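PDB 3O0F: putative metal-dependent phosphoesterase from Bifidobacterium adolescentis, which hydrolyses phosphate esters, probably at its cluster of bound iron and zinc ions, and binds adenosine monophosphate beside these metals. Local coordinates for residues G67-V79 and S84-N96. Residues are numbered along the deposited sequence; the frame is centred on the assembly and turned at random. Where two conformers were deposited one is given.
Sequences GLPLLLGTEITAV and SVHMLAFQYDPSN. With FE (Fe (III) ion), chain D; FE (Fe (III) ion), chain E.
Glu75 and His86 reach from the two strands of an antiparallel hairpin to one iron ion. On Glu75, CB rests 4.0 Å from Leu88 CD2; CG stands anti to the backbone N (chi1 180°) and passes His86 CB; the extended chain then carries the carboxylate up to both irons. OE1 binds the iron of chain E, while OE2 takes that of chain D at 2.1 Å, which His86 ND1 also binds at 2.4 Å. A glutamate suits this bridging place, long enough to bring one oxygen to each metal, and a water spans the same two metals. The imidazole stands almost perpendicular to the carboxylate, 87° between planes, and the His86 side chain also touches the bound adenosine monophosphate.

On the other face, Tyr92 OH donates to Thr74 OG1 (2.6 Å), which also bonds Thr52, and Ile76 CD1 packs on Ala89 CB. Back on the face of Glu75, glycine suits position Gly73 because a CB there would strike the Phe90 ring, over one face of which, toward the rim, lies Leu71 CD2.

Where the strand pairing ends, Gln91 N still bonds Leu72 O, and its bent side chain returns OE1 to Leu72 N in a nearly straight bond (2.8 Å, 172° at the hydrogen), imitating a backbone carbonyl. Shortening Gln91 to an alanine removes OE1, and Leu72 N would probably lose this acceptor, the water on Leu70 O its second anchor.

The hairpin lies mid-sheet in this PHP domain, strand 70-80 beside 44-47 and strand 83-90 beside 198-201; helix 97-124 covers Thr74 and Ile76, while His203 also binds the chain D iron, and His18, His20 and Asp261 that of chain E.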
ATOM      1  N   GLY A  67      -7.233  18.987  11.823  1.00 25.75           N
ATOM      2  CA  GLY A  67      -5.985  19.540  12.363  1.00 22.95           C
ATOM      3  C   GLY A  67      -4.964  18.436  12.643  1.00 24.79           C
ATOM      4  O   GLY A  67      -4.433  18.334  13.746  1.00 28.67           O
ATOM      5  N   LEU A  68      -4.710  17.579  11.659  1.00 16.77           N
ATOM      6  CA  LEU A  68      -3.672  16.583  11.779  1.00 18.32           C
ATOM      7  C   LEU A  68      -2.891  16.600  10.493  1.00 15.81           C
ATOM      8  O   LEU A  68      -3.476  16.405   9.423  1.00 18.47           O
ATOM      9  CB  LEU A  68      -4.244  15.187  12.012  1.00 14.44           C
ATOM     10  CG  LEU A  68      -3.203  14.088  12.203  1.00 18.79           C
ATOM     11  CD1 LEU A  68      -2.613  14.141  13.600  1.00 16.10           C
ATOM     12  CD2 LEU A  68      -3.868  12.763  11.928  1.00 14.40           C
ATOM     13  N   PRO A  69      -1.587  16.808  10.599  1.00 16.26           N
ATOM     14  CA  PRO A  69      -0.667  16.750   9.468  1.00 16.45           C
ATOM     15  C   PRO A  69      -0.838  15.459   8.684  1.00 17.71           C
ATOM     16  O   PRO A  69      -0.966  14.376   9.276  1.00 17.42           O
ATOM     17  CB  PRO A  69       0.712  16.763  10.141  1.00 16.10           C
ATOM     18  CG  PRO A  69       0.489  17.383  11.466  1.00 22.45           C
ATOM     19  CD  PRO A  69      -0.882  17.029  11.871  1.00 16.82           C
ATOM     20  N   LEU A  70      -0.723  15.575   7.369  1.00 17.18           N
ATOM     21  CA  LEU A  70      -0.970  14.483   6.432  1.00 16.43           C
ATOM     22  C   LEU A  70       0.142  14.347   5.402  1.00 18.83           C
ATOM     23  O   LEU A  70       0.565  15.340   4.821  1.00 17.84           O
ATOM     24  CB  LEU A  70      -2.250  14.798   5.704  1.00 18.32           C
ATOM     25  CG  LEU A  70      -2.685  13.854   4.602  1.00 20.51           C
ATOM     26  CD1 LEU A  70      -3.142  12.565   5.273  1.00 17.99           C
ATOM     27  CD2 LEU A  70      -3.799  14.477   3.809  1.00 24.29           C
ATOM     28  N   LEU A  71       0.582  13.119   5.127  1.00 14.98           N
ATOM     29  CA  LEU A  71       1.432  12.833   3.968  1.00 16.88           C
ATOM     30  C   LEU A  71       0.576  12.206   2.874  1.00 15.98           C
ATOM     31  O   LEU A  71      -0.298  11.350   3.144  1.00 14.41           O
ATOM     32  CB  LEU A  71       2.593  11.903   4.422  1.00 18.63           C
ATOM     33  CG  LEU A  71       4.042  11.918   4.003  1.00 28.06           C
ATOM     34  CD1 LEU A  71       4.664  13.287   4.220  1.00 22.96           C
ATOM     35  CD2 LEU A  71       4.810  10.797   4.786  1.00 14.40           C
ATOM     36  N   LEU A  72       0.758  12.663   1.642  1.00 13.80           N
ATOM     37  CA  LEU A  72       0.018  12.146   0.514  1.00 13.48           C
ATOM     38  C   LEU A  72       0.829  11.037  -0.159  1.00 16.10           C
ATOM     39  O   LEU A  72       1.963  11.256  -0.574  1.00 12.32           O
ATOM     40  CB  LEU A  72      -0.362  13.241  -0.490  1.00 12.77           C
ATOM     41  CG  LEU A  72      -1.425  14.243   0.051  1.00 15.40           C
ATOM     42  CD1 LEU A  72      -1.630  15.458  -0.843  1.00 18.73           C
ATOM     43  CD2 LEU A  72      -2.770  13.539   0.375  1.00 12.05           C
ATOM     44  N   GLY A  73       0.248   9.837  -0.235  1.00 14.93           N
ATOM     45  CA  GLY A  73       0.988   8.692  -0.714  1.00 14.20           C
ATOM     46  C   GLY A  73       0.174   7.688  -1.502  1.00 14.36           C
ATOM     47  O   GLY A  73      -1.040   7.797  -1.647  1.00 14.73           O
ATOM     48  N   THR A  74       0.872   6.705  -2.037  1.00 14.96           N
ATOM     49  CA  THR A  74       0.246   5.665  -2.872  1.00 14.43           C
ATOM     50  C   THR A  74       1.076   4.403  -2.694  1.00 11.08           C
ATOM     51  O   THR A  74       2.301   4.484  -2.628  1.00 14.59           O
ATOM     52  CB  THR A  74       0.278   6.036  -4.347  1.00 15.50           C
ATOM     53  OG1 THR A  74      -0.521   7.186  -4.590  1.00 15.31           O
ATOM     54  CG2 THR A  74      -0.229   4.857  -5.224  1.00 15.09           C
ATOM     55  N   GLU A  75       0.452   3.233  -2.625  1.00 12.86           N
ATOM     56  CA  GLU A  75       1.215   1.985  -2.615  1.00 10.06           C
ATOM     57  C   GLU A  75       1.139   1.410  -4.032  1.00 11.96           C
ATOM     58  O   GLU A  75       0.072   1.091  -4.550  1.00 12.07           O
ATOM     59  CB  GLU A  75       0.680   0.983  -1.575  1.00 13.17           C
ATOM     60  CG  GLU A  75       1.484  -0.272  -1.603  1.00 13.42           C
ATOM     61  CD  GLU A  75       1.233  -1.217  -0.427  1.00 17.51           C
ATOM     62  OE1 GLU A  75       0.290  -1.004   0.281  1.00 19.68           O
ATOM     63  OE2 GLU A  75       2.065  -2.117  -0.180  1.00 25.48           O
ATOM     64  N   ILE A  76       2.289   1.324  -4.673  1.00 13.83           N
ATOM     65  CA  ILE A  76       2.336   0.966  -6.075  1.00 15.22           C
ATOM     66  C   ILE A  76       2.688  -0.510  -6.186  1.00 16.66           C
ATOM     67  O   ILE A  76       3.722  -0.965  -5.651  1.00 15.83           O
ATOM     68  CB  ILE A  76       3.385   1.800  -6.846  1.00 11.79           C
ATOM     69  CG1 ILE A  76       3.122   3.293  -6.624  1.00 14.55           C
ATOM     70  CG2 ILE A  76       3.367   1.439  -8.362  1.00  5.67           C
ATOM     71  CD1 ILE A  76       4.164   4.218  -7.238  1.00 15.05           C
ATOM     72  N   THR A  77       1.854  -1.222  -6.934  1.00 14.87           N
ATOM     73  CA  THR A  77       2.074  -2.640  -7.214  1.00 18.52           C
ATOM     74  C   THR A  77       3.187  -2.795  -8.259  1.00 14.91           C
ATOM     75  O   THR A  77       3.135  -2.171  -9.311  1.00 14.81           O
ATOM     76  CB  THR A  77       0.741  -3.261  -7.791  1.00 18.38           C
ATOM     77  OG1 THR A  77      -0.375  -2.852  -6.997  1.00 17.01           O
ATOM     78  CG2 THR A  77       0.768  -4.802  -7.840  1.00 19.90           C
ATOM     79  N   ALA A  78       4.185  -3.613  -7.974  1.00 15.66           N
ATOM     80  CA  ALA A  78       5.312  -3.757  -8.837  1.00 15.88           C
ATOM     81  C   ALA A  78       5.878  -5.185  -8.763  1.00 17.25           C
ATOM     82  O   ALA A  78       5.443  -5.990  -7.939  1.00 15.41           O
ATOM     83  CB  ALA A  78       6.397  -2.688  -8.510  1.00 14.64           C
ATOM     84  N   VAL A  79       6.812  -5.487  -9.658  0.50 18.37           N
ATOM     85  CA  VAL A  79       7.478  -6.786  -9.684  0.50 19.11           C
ATOM     86  C   VAL A  79       8.958  -6.628  -9.987  0.50 19.45           C
ATOM     87  O   VAL A  79       9.345  -5.760 -10.765  0.50 21.41           O
ATOM     88  CB  VAL A  79       6.840  -7.758 -10.737  0.50 19.68           C
ATOM     89  CG1 VAL A  79       6.790  -7.116 -12.125  0.50 22.06           C
ATOM     90  CG2 VAL A  79       7.628  -9.055 -10.794  0.50 14.95           C
ATOM     91  N   SER A  84       7.074 -10.292  -6.150  1.00 18.66           N
ATOM     92  CA  SER A  84       6.104  -9.203  -5.933  1.00 21.41           C
ATOM     93  C   SER A  84       6.686  -8.157  -4.971  1.00 20.08           C
ATOM     94  O   SER A  84       7.149  -8.494  -3.884  1.00 20.31           O
ATOM     95  CB  SER A  84       4.773  -9.750  -5.380  1.00 22.46           C
ATOM     96  OG  SER A  84       3.929  -8.705  -4.901  1.00 29.75           O
ATOM     97  N   VAL A  85       6.642  -6.886  -5.362  1.00 17.31           N
ATOM     98  CA  VAL A  85       7.197  -5.792  -4.566  1.00 13.73           C
ATOM     99  C   VAL A  85       6.144  -4.681  -4.520  1.00 16.08           C
ATOM    100  O   VAL A  85       5.599  -4.288  -5.552  1.00 19.30           O
ATOM    101  CB  VAL A  85       8.478  -5.186  -5.201  1.00 18.41           C
ATOM    102  CG1 VAL A  85       9.047  -4.061  -4.322  1.00 15.43           C
ATOM    103  CG2 VAL A  85       9.556  -6.251  -5.457  1.00 14.97           C
ATOM    104  N   HIS A  86       5.862  -4.188  -3.329  1.00 10.89           N
ATOM    105  CA  HIS A  86       5.024  -3.029  -3.150  1.00 15.50           C
ATOM    106  C   HIS A  86       5.918  -1.834  -2.787  1.00 14.92           C
ATOM    107  O   HIS A  86       6.804  -1.943  -1.925  1.00 14.44           O
ATOM    108  CB  HIS A  86       3.986  -3.338  -2.064  1.00 17.63           C
ATOM    109  CG  HIS A  86       2.902  -4.274  -2.524  1.00 26.90           C
ATOM    110  ND1 HIS A  86       1.730  -4.465  -1.828  1.00 33.02           N
ATOM    111  CD2 HIS A  86       2.798  -5.037  -3.642  1.00 36.98           C
ATOM    112  CE1 HIS A  86       0.964  -5.325  -2.476  1.00 36.18           C
ATOM    113  NE2 HIS A  86       1.586  -5.685  -3.583  1.00 39.85           N
HETATM  114  N   MSE A  87       5.695  -0.725  -3.489  1.00 11.89           N
HETATM  115  CA  MSE A  87       6.481   0.490  -3.334  1.00 14.33           C
HETATM  116  C   MSE A  87       5.565   1.572  -2.790  1.00 15.05           C
HETATM  117  O   MSE A  87       4.547   1.868  -3.393  1.00 19.15           O
HETATM  118  CB  MSE A  87       6.966   0.969  -4.684  1.00 13.71           C
HETATM  119  CG  MSE A  87       7.695  -0.126  -5.483  1.00 32.16           C
HETATM  120 SE   MSE A  87       9.594  -0.212  -5.156  0.75 62.88          SE
HETATM  121  CE  MSE A  87       9.858   0.869  -3.574  1.00 56.44           C
ATOM    122  N   LEU A  88       5.974   2.218  -1.716  1.00 13.68           N
ATOM    123  CA  LEU A  88       5.261   3.361  -1.173  1.00 13.14           C
ATOM    124  C   LEU A  88       5.877   4.620  -1.815  1.00 13.83           C
ATOM    125  O   LEU A  88       7.108   4.770  -1.826  1.00 17.49           O
ATOM    126  CB  LEU A  88       5.445   3.383   0.347  1.00 14.44           C
ATOM    127  CG  LEU A  88       4.793   2.279   1.175  1.00 14.10           C
ATOM    128  CD1 LEU A  88       5.326   2.339   2.594  1.00 14.85           C
ATOM    129  CD2 LEU A  88       3.271   2.346   1.195  1.00 22.48           C
ATOM    130  N   ALA A  89       5.013   5.483  -2.347  1.00 11.00           N
ATOM    131  CA  ALA A  89       5.395   6.701  -3.070  1.00 12.45           C
ATOM    132  C   ALA A  89       4.733   7.858  -2.387  1.00  8.86           C
ATOM    133  O   ALA A  89       3.519   7.867  -2.234  1.00  8.74           O
ATOM    134  CB  ALA A  89       4.930   6.642  -4.500  1.00  9.89           C
ATOM    135  N   PHE A  90       5.523   8.805  -1.913  1.00  8.29           N
ATOM    136  CA  PHE A  90       4.953   9.930  -1.180  1.00  9.14           C
ATOM    137  C   PHE A  90       5.314  11.264  -1.850  1.00 10.71           C
ATOM    138  O   PHE A  90       6.421  11.427  -2.405  1.00  9.26           O
ATOM    139  CB  PHE A  90       5.500   9.978   0.241  1.00 10.86           C
ATOM    140  CG  PHE A  90       5.151   8.773   1.064  1.00  9.35           C
ATOM    141  CD1 PHE A  90       3.865   8.623   1.577  1.00 10.27           C
ATOM    142  CD2 PHE A  90       6.095   7.800   1.306  1.00 14.62           C
ATOM    143  CE1 PHE A  90       3.526   7.472   2.313  1.00 13.66           C
ATOM    144  CE2 PHE A  90       5.788   6.680   2.081  1.00 10.09           C
ATOM    145  CZ  PHE A  90       4.500   6.522   2.566  1.00 13.75           C
ATOM    146  N   GLN A  91       4.399  12.210  -1.703  1.00  9.99           N
ATOM    147  CA  GLN A  91       4.648  13.624  -2.022  1.00 11.65           C
ATOM    148  C   GLN A  91       5.176  13.837  -3.424  1.00  9.70           C
ATOM    149  O   GLN A  91       6.196  14.502  -3.634  1.00 12.37           O
ATOM    150  CB  GLN A  91       5.575  14.250  -0.960  1.00 14.31           C
ATOM    151  CG  GLN A  91       4.941  14.220   0.471  1.00 11.90           C
ATOM    152  CD  GLN A  91       3.730  15.136   0.612  1.00 17.11           C
ATOM    153  OE1 GLN A  91       2.631  14.685   0.942  1.00 13.85           O
ATOM    154  NE2 GLN A  91       3.934  16.442   0.377  1.00 11.23           N
ATOM    155  N   TYR A  92       4.475  13.266  -4.391  1.00 11.82           N
ATOM    156  CA  TYR A  92       4.812  13.445  -5.813  1.00 12.56           C
ATOM    157  C   TYR A  92       3.708  14.234  -6.495  1.00 13.56           C
ATOM    158  O   TYR A  92       2.600  14.350  -5.961  1.00 11.73           O
ATOM    159  CB  TYR A  92       5.025  12.102  -6.494  1.00 11.53           C
ATOM    160  CG  TYR A  92       3.841  11.210  -6.464  1.00 12.57           C
ATOM    161  CD1 TYR A  92       2.891  11.257  -7.461  1.00 12.03           C
ATOM    162  CD2 TYR A  92       3.667  10.305  -5.429  1.00 14.95           C
ATOM    163  CE1 TYR A  92       1.802  10.427  -7.446  1.00 17.55           C
ATOM    164  CE2 TYR A  92       2.567   9.469  -5.384  1.00 13.95           C
ATOM    165  CZ  TYR A  92       1.648   9.523  -6.391  1.00 16.11           C
ATOM    166  OH  TYR A  92       0.564   8.697  -6.342  1.00 17.90           O
ATOM    167  N   ASP A  93       3.994  14.772  -7.676  1.00 15.36           N
ATOM    168  CA  ASP A  93       2.980  15.515  -8.443  1.00 16.17           C
ATOM    169  C   ASP A  93       1.879  14.600  -8.979  1.00 15.38           C
ATOM    170  O   ASP A  93       2.119  13.790  -9.866  1.00 16.23           O
ATOM    171  CB  ASP A  93       3.647  16.283  -9.576  1.00 15.62           C
ATOM    172  CG  ASP A  93       2.663  16.929 -10.529  1.00 22.81           C
ATOM    173  OD1 ASP A  93       1.419  16.954 -10.254  1.00 19.31           O
ATOM    174  OD2 ASP A  93       3.164  17.359 -11.602  1.00 23.93           O
ATOM    175  N   PRO A  94       0.657  14.715  -8.444  1.00 17.35           N
ATOM    176  CA  PRO A  94      -0.388  13.762  -8.874  1.00 18.53           C
ATOM    177  C   PRO A  94      -0.827  13.900 -10.334  1.00 18.35           C
ATOM    178  O   PRO A  94      -1.364  12.968 -10.897  1.00 20.25           O
ATOM    179  CB  PRO A  94      -1.541  14.052  -7.914  1.00 20.03           C
ATOM    180  CG  PRO A  94      -1.389  15.475  -7.558  1.00 19.95           C
ATOM    181  CD  PRO A  94       0.120  15.711  -7.494  1.00 19.99           C
ATOM    182  N   SER A  95      -0.568  15.037 -10.943  1.00 17.25           N
ATOM    183  CA  SER A  95      -0.913  15.247 -12.342  1.00 21.15           C
ATOM    184  C   SER A  95       0.201  14.783 -13.296  1.00 19.80           C
ATOM    185  O   SER A  95       0.046  14.869 -14.494  1.00 20.81           O
ATOM    186  CB  SER A  95      -1.208  16.739 -12.566  1.00 22.33           C
ATOM    187  OG  SER A  95       0.024  17.443 -12.483  1.00 29.19           O
ATOM    188  N   ASN A  96       1.333  14.314 -12.783  1.00 15.34           N
ATOM    189  CA  ASN A  96       2.405  13.809 -13.648  1.00 16.40           C
ATOM    190  C   ASN A  96       1.863  12.745 -14.612  1.00 17.78           C
ATOM    191  O   ASN A  96       1.223  11.797 -14.191  1.00 16.44           O
ATOM    192  CB  ASN A  96       3.556  13.284 -12.782  1.00 13.20           C
ATOM    193  CG  ASN A  96       4.648  12.660 -13.591  1.00 15.29           C
ATOM    194  OD1 ASN A  96       4.565  11.473 -13.941  1.00 13.40           O
ATOM    195  ND2 ASN A  96       5.700  13.453 -13.901  1.00 14.60           N
TER
HETATM  196 FE    FE D 303       1.684  -4.095   0.576  1.00 27.28          FE
HETATM  197 FE    FE E 304      -0.187  -1.720   2.257  1.00 26.62          FE
HETATM  198  O   HOH W   1       0.665  16.171   2.157  1.00 27.45           O
HETATM  199  O   HOH W   2       3.050  -6.985  -6.738  1.00 34.94           O
HETATM  200  O   HOH W   3       1.251  -3.225   2.333  1.00 24.80           O